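Local coordinates for MccF (Escherichia coli, PDB 4IIY), which is a self-immunity protein against microcin C7, probably a serine-type hydrolase of the peptidase S66 family, at residues D44-T56 against R90-L104. The protein carries 1 engineered substitution. Residues are numbered along the deposited sequence; the frame is centred on the assembly and turned at random.
Sequences DTIGFFSSSAPAT and RSGTIKERAQEFNEL. With EDO (1,2-ethanediol), chain P.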
loop_
_atom_site.group_PDB
_atom_site.type_symbol
_atom_site.label_atom_id
_atom_site.label_comp_id
_atom_site.label_asym_id
_atom_site.label_seq_id
_atom_site.Cartn_x
_atom_site.Cartn_y
_atom_site.Cartn_z
ATOM N N ASP B 44 -22.110 29.750 7.435
ATOM C CA ASP B 44 -21.916 29.206 6.094
ATOM C C ASP B 44 -22.537 27.816 5.917
ATOM O O ASP B 44 -22.910 27.141 6.880
ATOM C CB ASP B 44 -20.426 29.143 5.731
ATOM C CG ASP B 44 -19.864 30.482 5.261
ATOM O OD1 ASP B 44 -20.636 31.448 5.065
ATOM O OD2 ASP B 44 -18.633 30.561 5.074
ATOM N N THR B 45 -22.605 27.403 4.658
ATOM C CA THR B 45 -23.092 26.090 4.270
ATOM C C THR B 45 -21.934 25.132 3.986
ATOM O O THR B 45 -21.024 25.436 3.201
ATOM C CB THR B 45 -23.984 26.199 3.018
ATOM O OG1 THR B 45 -25.110 27.037 3.314
ATOM C CG2 THR B 45 -24.478 24.836 2.570
ATOM N N ILE B 46 -21.980 23.981 4.649
ATOM C CA ILE B 46 -21.006 22.913 4.469
ATOM C C ILE B 46 -21.719 21.753 3.794
ATOM O O ILE B 46 -22.771 21.322 4.271
ATOM C CB ILE B 46 -20.467 22.440 5.837
ATOM C CG1 ILE B 46 -19.739 23.585 6.564
ATOM C CG2 ILE B 46 -19.559 21.224 5.660
ATOM C CD1 ILE B 46 -19.346 23.275 8.007
ATOM N N GLY B 47 -21.174 21.254 2.687
ATOM C CA GLY B 47 -21.708 20.053 2.063
ATOM C C GLY B 47 -20.830 18.870 2.401
ATOM O O GLY B 47 -19.619 19.036 2.510
ATOM N N PHE B 48 -21.416 17.690 2.577
ATOM C CA PHE B 48 -20.607 16.523 2.904
ATOM C C PHE B 48 -20.801 15.369 1.929
ATOM O O PHE B 48 -21.885 15.196 1.348
ATOM C CB PHE B 48 -20.778 16.101 4.372
ATOM C CG PHE B 48 -22.197 15.804 4.798
ATOM C CD1 PHE B 48 -22.779 14.584 4.514
ATOM C CD2 PHE B 48 -22.926 16.732 5.536
ATOM C CE1 PHE B 48 -24.065 14.282 4.955
ATOM C CE2 PHE B 48 -24.220 16.439 5.973
ATOM C CZ PHE B 48 -24.790 15.218 5.675
ATOM N N PHE B 49 -19.732 14.595 1.739
ATOM C CA PHE B 49 -19.714 13.517 0.754
ATOM C C PHE B 49 -19.055 12.272 1.338
ATOM O O PHE B 49 -18.226 12.372 2.250
ATOM C CB PHE B 49 -18.956 13.959 -0.506
ATOM C CG PHE B 49 -17.486 14.173 -0.278
ATOM C CD1 PHE B 49 -16.574 13.179 -0.582
ATOM C CD2 PHE B 49 -17.020 15.346 0.284
ATOM C CE1 PHE B 49 -15.226 13.365 -0.344
ATOM C CE2 PHE B 49 -15.678 15.541 0.512
ATOM C CZ PHE B 49 -14.777 14.542 0.207
ATOM N N SER B 50 -19.416 11.109 0.803
ATOM C CA SER B 50 -18.862 9.825 1.232
ATOM C C SER B 50 -18.129 9.168 0.060
ATOM O O SER B 50 -18.719 8.432 -0.741
ATOM C CB SER B 50 -19.980 8.917 1.746
ATOM O OG SER B 50 -20.695 9.525 2.819
ATOM N N SER B 51 -16.832 9.440 -0.038
ATOM C CA SER B 51 -16.047 8.959 -1.174
ATOM C C SER B 51 -15.557 7.523 -1.011
ATOM O O SER B 51 -14.967 6.965 -1.941
ATOM C CB SER B 51 -14.860 9.882 -1.466
ATOM O OG SER B 51 -13.961 9.979 -0.366
ATOM N N SER B 52 -15.814 6.912 0.144
ATOM C CA SER B 52 -15.401 5.529 0.361
ATOM C C SER B 52 -16.376 4.781 1.279
ATOM O O SER B 52 -17.440 4.346 0.820
ATOM C CB SER B 52 -13.955 5.470 0.875
ATOM O OG SER B 52 -13.444 4.149 0.826
ATOM N N ALA B 53 -16.051 4.620 2.557
ATOM C CA ALA B 53 -16.896 3.819 3.447
ATOM C C ALA B 53 -18.250 4.476 3.706
ATOM O O ALA B 53 -18.320 5.694 3.874
ATOM C CB ALA B 53 -16.187 3.552 4.768
ATOM N N PRO B 54 -19.327 3.671 3.767
ATOM C CA PRO B 54 -20.678 4.228 3.917
ATOM C C PRO B 54 -21.064 4.486 5.376
ATOM O O PRO B 54 -22.092 3.978 5.852
ATOM C CB PRO B 54 -21.557 3.124 3.329
ATOM C CG PRO B 54 -20.832 1.867 3.702
ATOM C CD PRO B 54 -19.362 2.217 3.509
ATOM N N ALA B 55 -20.278 5.292 6.079
ATOM C CA ALA B 55 -20.468 5.441 7.514
ATOM C C ALA B 55 -21.696 6.249 7.918
ATOM O O ALA B 55 -22.076 6.211 9.085
ATOM C CB ALA B 55 -19.191 5.976 8.200
ATOM N N THR B 56 -22.331 6.969 6.998
ATOM C CA THR B 56 -23.610 7.586 7.349
ATOM C C THR B 56 -24.650 6.519 7.680
ATOM O O THR B 56 -25.635 6.812 8.365
ATOM C CB THR B 56 -24.158 8.542 6.271
ATOM O OG1 THR B 56 -24.438 7.827 5.058
ATOM C CG2 THR B 56 -23.185 9.693 6.010
ATOM N N ARG B 90 -18.607 0.143 0.373
ATOM C CA ARG B 90 -18.462 1.515 -0.110
ATOM C C ARG B 90 -19.845 2.151 -0.234
ATOM O O ARG B 90 -20.864 1.464 -0.085
ATOM C CB ARG B 90 -17.730 1.528 -1.457
ATOM C CG ARG B 90 -18.430 0.712 -2.523
ATOM C CD ARG B 90 -17.623 0.602 -3.812
ATOM N NE ARG B 90 -18.436 -0.011 -4.858
ATOM C CZ ARG B 90 -18.077 -0.117 -6.131
ATOM N NH1 ARG B 90 -16.887 0.300 -6.540
ATOM N NH2 ARG B 90 -18.923 -0.652 -7.006
ATOM N N SER B 91 -19.892 3.450 -0.500
ATOM C CA SER B 91 -21.156 4.177 -0.571
ATOM C C SER B 91 -21.859 4.039 -1.917
ATOM O O SER B 91 -23.064 4.305 -2.009
ATOM C CB SER B 91 -20.893 5.646 -0.329
ATOM O OG SER B 91 -19.890 6.070 -1.232
ATOM N N GLY B 92 -21.127 3.640 -2.955
ATOM C CA GLY B 92 -21.696 3.526 -4.287
ATOM C C GLY B 92 -20.609 3.191 -5.284
ATOM O O GLY B 92 -19.444 2.998 -4.896
ATOM N N THR B 93 -20.967 3.114 -6.561
ATOM C CA THR B 93 -19.980 2.808 -7.589
ATOM C C THR B 93 -18.954 3.938 -7.680
ATOM O O THR B 93 -19.164 5.030 -7.165
ATOM C CB THR B 93 -20.626 2.635 -8.971
ATOM O OG1 THR B 93 -21.172 3.893 -9.379
ATOM C CG2 THR B 93 -21.721 1.564 -8.945
ATOM N N ILE B 94 -17.841 3.672 -8.350
ATOM C CA ILE B 94 -16.843 4.704 -8.604
ATOM C C ILE B 94 -17.482 5.968 -9.197
ATOM O O ILE B 94 -17.279 7.083 -8.701
ATOM C CB ILE B 94 -15.728 4.159 -9.523
ATOM C CG1 ILE B 94 -14.986 3.029 -8.813
ATOM C CG2 ILE B 94 -14.774 5.282 -9.925
ATOM C CD1 ILE B 94 -14.009 2.287 -9.704
ATOM N N LYS B 95 -18.274 5.786 -10.248
ATOM C CA LYS B 95 -18.905 6.933 -10.895
ATOM C C LYS B 95 -19.943 7.644 -10.029
ATOM O O LYS B 95 -20.024 8.875 -10.049
ATOM C CB LYS B 95 -19.493 6.526 -12.243
ATOM C CG LYS B 95 -18.402 6.259 -13.255
ATOM C CD LYS B 95 -18.956 5.758 -14.565
ATOM C CE LYS B 95 -17.834 5.566 -15.567
ATOM N NZ LYS B 95 -18.321 4.961 -16.833
ATOM N N GLU B 96 -20.708 6.882 -9.255
ATOM C CA GLU B 96 -21.669 7.486 -8.329
ATOM C C GLU B 96 -20.953 8.388 -7.323
ATOM O O GLU B 96 -21.412 9.493 -7.010
ATOM C CB GLU B 96 -22.469 6.413 -7.584
ATOM C CG GLU B 96 -23.572 5.757 -8.405
ATOM C CD GLU B 96 -24.323 4.681 -7.627
ATOM O OE1 GLU B 96 -23.696 3.883 -6.897
ATOM O OE2 GLU B 96 -25.568 4.630 -7.731
ATOM N N ARG B 97 -19.823 7.914 -6.802
ATOM C CA ARG B 97 -19.082 8.677 -5.806
ATOM C C ARG B 97 -18.470 9.938 -6.410
ATOM O O ARG B 97 -18.476 11.007 -5.789
ATOM C CB ARG B 97 -18.042 7.793 -5.117
ATOM C CG ARG B 97 -18.675 6.791 -4.152
ATOM C CD ARG B 97 -17.640 5.866 -3.544
ATOM N NE ARG B 97 -17.228 4.824 -4.478
ATOM C CZ ARG B 97 -15.980 4.390 -4.633
ATOM N NH1 ARG B 97 -14.978 4.921 -3.936
ATOM N NH2 ARG B 97 -15.736 3.420 -5.501
ATOM N N ALA B 98 -17.958 9.836 -7.632
ATOM C CA ALA B 98 -17.437 11.028 -8.296
ATOM C C ALA B 98 -18.549 12.050 -8.527
ATOM O O ALA B 98 -18.359 13.242 -8.317
ATOM C CB ALA B 98 -16.757 10.664 -9.604
ATOM N N GLN B 99 -19.715 11.561 -8.941
ATOM C CA GLN B 99 -20.870 12.436 -9.153
ATOM C C GLN B 99 -21.280 13.137 -7.860
ATOM O O GLN B 99 -21.609 14.326 -7.864
ATOM C CB GLN B 99 -22.062 11.623 -9.667
ATOM C CG GLN B 99 -21.896 10.998 -11.047
ATOM C CD GLN B 99 -22.891 9.867 -11.315
ATOM O OE1 GLN B 99 -23.903 9.723 -10.620
ATOM N NE2 GLN B 99 -22.601 9.057 -12.327
ATOM N N GLU B 100 -21.297 12.398 -6.754
ATOM C CA GLU B 100 -21.693 12.982 -5.477
ATOM C C GLU B 100 -20.811 14.190 -5.159
ATOM O O GLU B 100 -21.291 15.244 -4.744
ATOM C CB GLU B 100 -21.576 11.962 -4.344
ATOM C CG GLU B 100 -22.056 12.557 -3.013
ATOM C CD GLU B 100 -21.821 11.689 -1.790
ATOM O OE1 GLU B 100 -20.736 11.075 -1.669
ATOM O OE2 GLU B 100 -22.729 11.654 -0.931
ATOM N N PHE B 101 -19.507 14.019 -5.350
ATOM C CA PHE B 101 -18.554 15.085 -5.069
ATOM C C PHE B 101 -18.739 16.256 -6.040
ATOM O O PHE B 101 -18.801 17.418 -5.632
ATOM C CB PHE B 101 -17.117 14.546 -5.144
ATOM C CG PHE B 101 -16.068 15.550 -4.753
ATOM C CD1 PHE B 101 -15.556 16.448 -5.680
ATOM C CD2 PHE B 101 -15.586 15.594 -3.448
ATOM C CE1 PHE B 101 -14.584 17.382 -5.309
ATOM C CE2 PHE B 101 -14.618 16.518 -3.072
ATOM C CZ PHE B 101 -14.116 17.407 -4.005
ATOM N N ASN B 102 -18.831 15.945 -7.331
ATOM C CA ASN B 102 -18.971 16.995 -8.334
ATOM C C ASN B 102 -20.210 17.854 -8.083
ATOM O O ASN B 102 -20.179 19.074 -8.263
ATOM C CB ASN B 102 -19.008 16.408 -9.749
ATOM C CG ASN B 102 -17.655 15.879 -10.210
ATOM O OD1 ASN B 102 -16.612 16.301 -9.727
ATOM N ND2 ASN B 102 -17.677 14.950 -11.155
ATOM N N GLU B 103 -21.292 17.218 -7.652
ATOM C CA GLU B 103 -22.539 17.939 -7.405
ATOM C C GLU B 103 -22.395 18.980 -6.298
ATOM O O GLU B 103 -23.039 20.027 -6.331
ATOM C CB GLU B 103 -23.675 16.965 -7.105
ATOM C CG GLU B 103 -24.162 16.239 -8.345
ATOM C CD GLU B 103 -25.286 15.267 -8.049
ATOM O OE1 GLU B 103 -25.654 15.130 -6.865
ATOM O OE2 GLU B 103 -25.797 14.639 -8.998
ATOM N N LEU B 104 -21.529 18.718 -5.328
ATOM C CA LEU B 104 -21.258 19.708 -4.297
ATOM C C LEU B 104 -20.441 20.867 -4.862
ATOM O O LEU B 104 -20.682 22.023 -4.511
ATOM C CB LEU B 104 -20.564 19.071 -3.090
ATOM C CG LEU B 104 -21.343 17.949 -2.398
ATOM C CD1 LEU B 104 -20.515 17.365 -1.261
ATOM C CD2 LEU B 104 -22.696 18.424 -1.885
HETATM C C1 EDO P . -17.937 34.799 2.770
HETATM O O1 EDO P . -16.656 34.955 2.144
HETATM C C2 EDO P . -17.863 33.762 3.887
HETATM O O2 EDO P . -17.675 32.444 3.349
HETATM O O HOH W 1 -22.503 11.228 1.788
#
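Strand 45-49 runs antiparallel to helix 94-104 (175° between directions), the segment axes approaching to 8.5 Å and Phe49 CA lying 6.1 Å from Phe101 CA. The aromatic pair is edge-to-face: planes at 87°, with Phe101 CD2 3.7 Å above the centre of the Phe49 ring. Phe101 CG lies anti to the backbone N (chi1 -175°), which carries the CD2–CE2 edge to that face, while Leu104 CD1 packs on Phe49 CB and the Phe48 carbonyl. Beyond the strand, side chains of 90-104 grip successive peptides. Extended Glu100 receives Ser50 N at OE1 (2.8 Å) from above the carboxylate plane; its OE2 accepts from Leu82 N and a water shared with Ser50 OG, which is also hydrogen-bonded to Thr116 OG1. Ser91 OG donates to Ser50 O (2.7 Å). Arg97, bent at chi3, sends NH1 to Ser51 O (2.9 Å) within its guanidinium plane, NE bonding Gly92 O; NH2 forms a salt bridge with Glu280 of the second subunit. This loop lies near the ligand, the Ser52 side chain being about 7 Å from the bound glutamyl sulfamoyl inosine. Helix 94-105 lies on the mixed six-stranded sheet, where strand 45-49 runs between and parallel to strands 76-79 and 110-115.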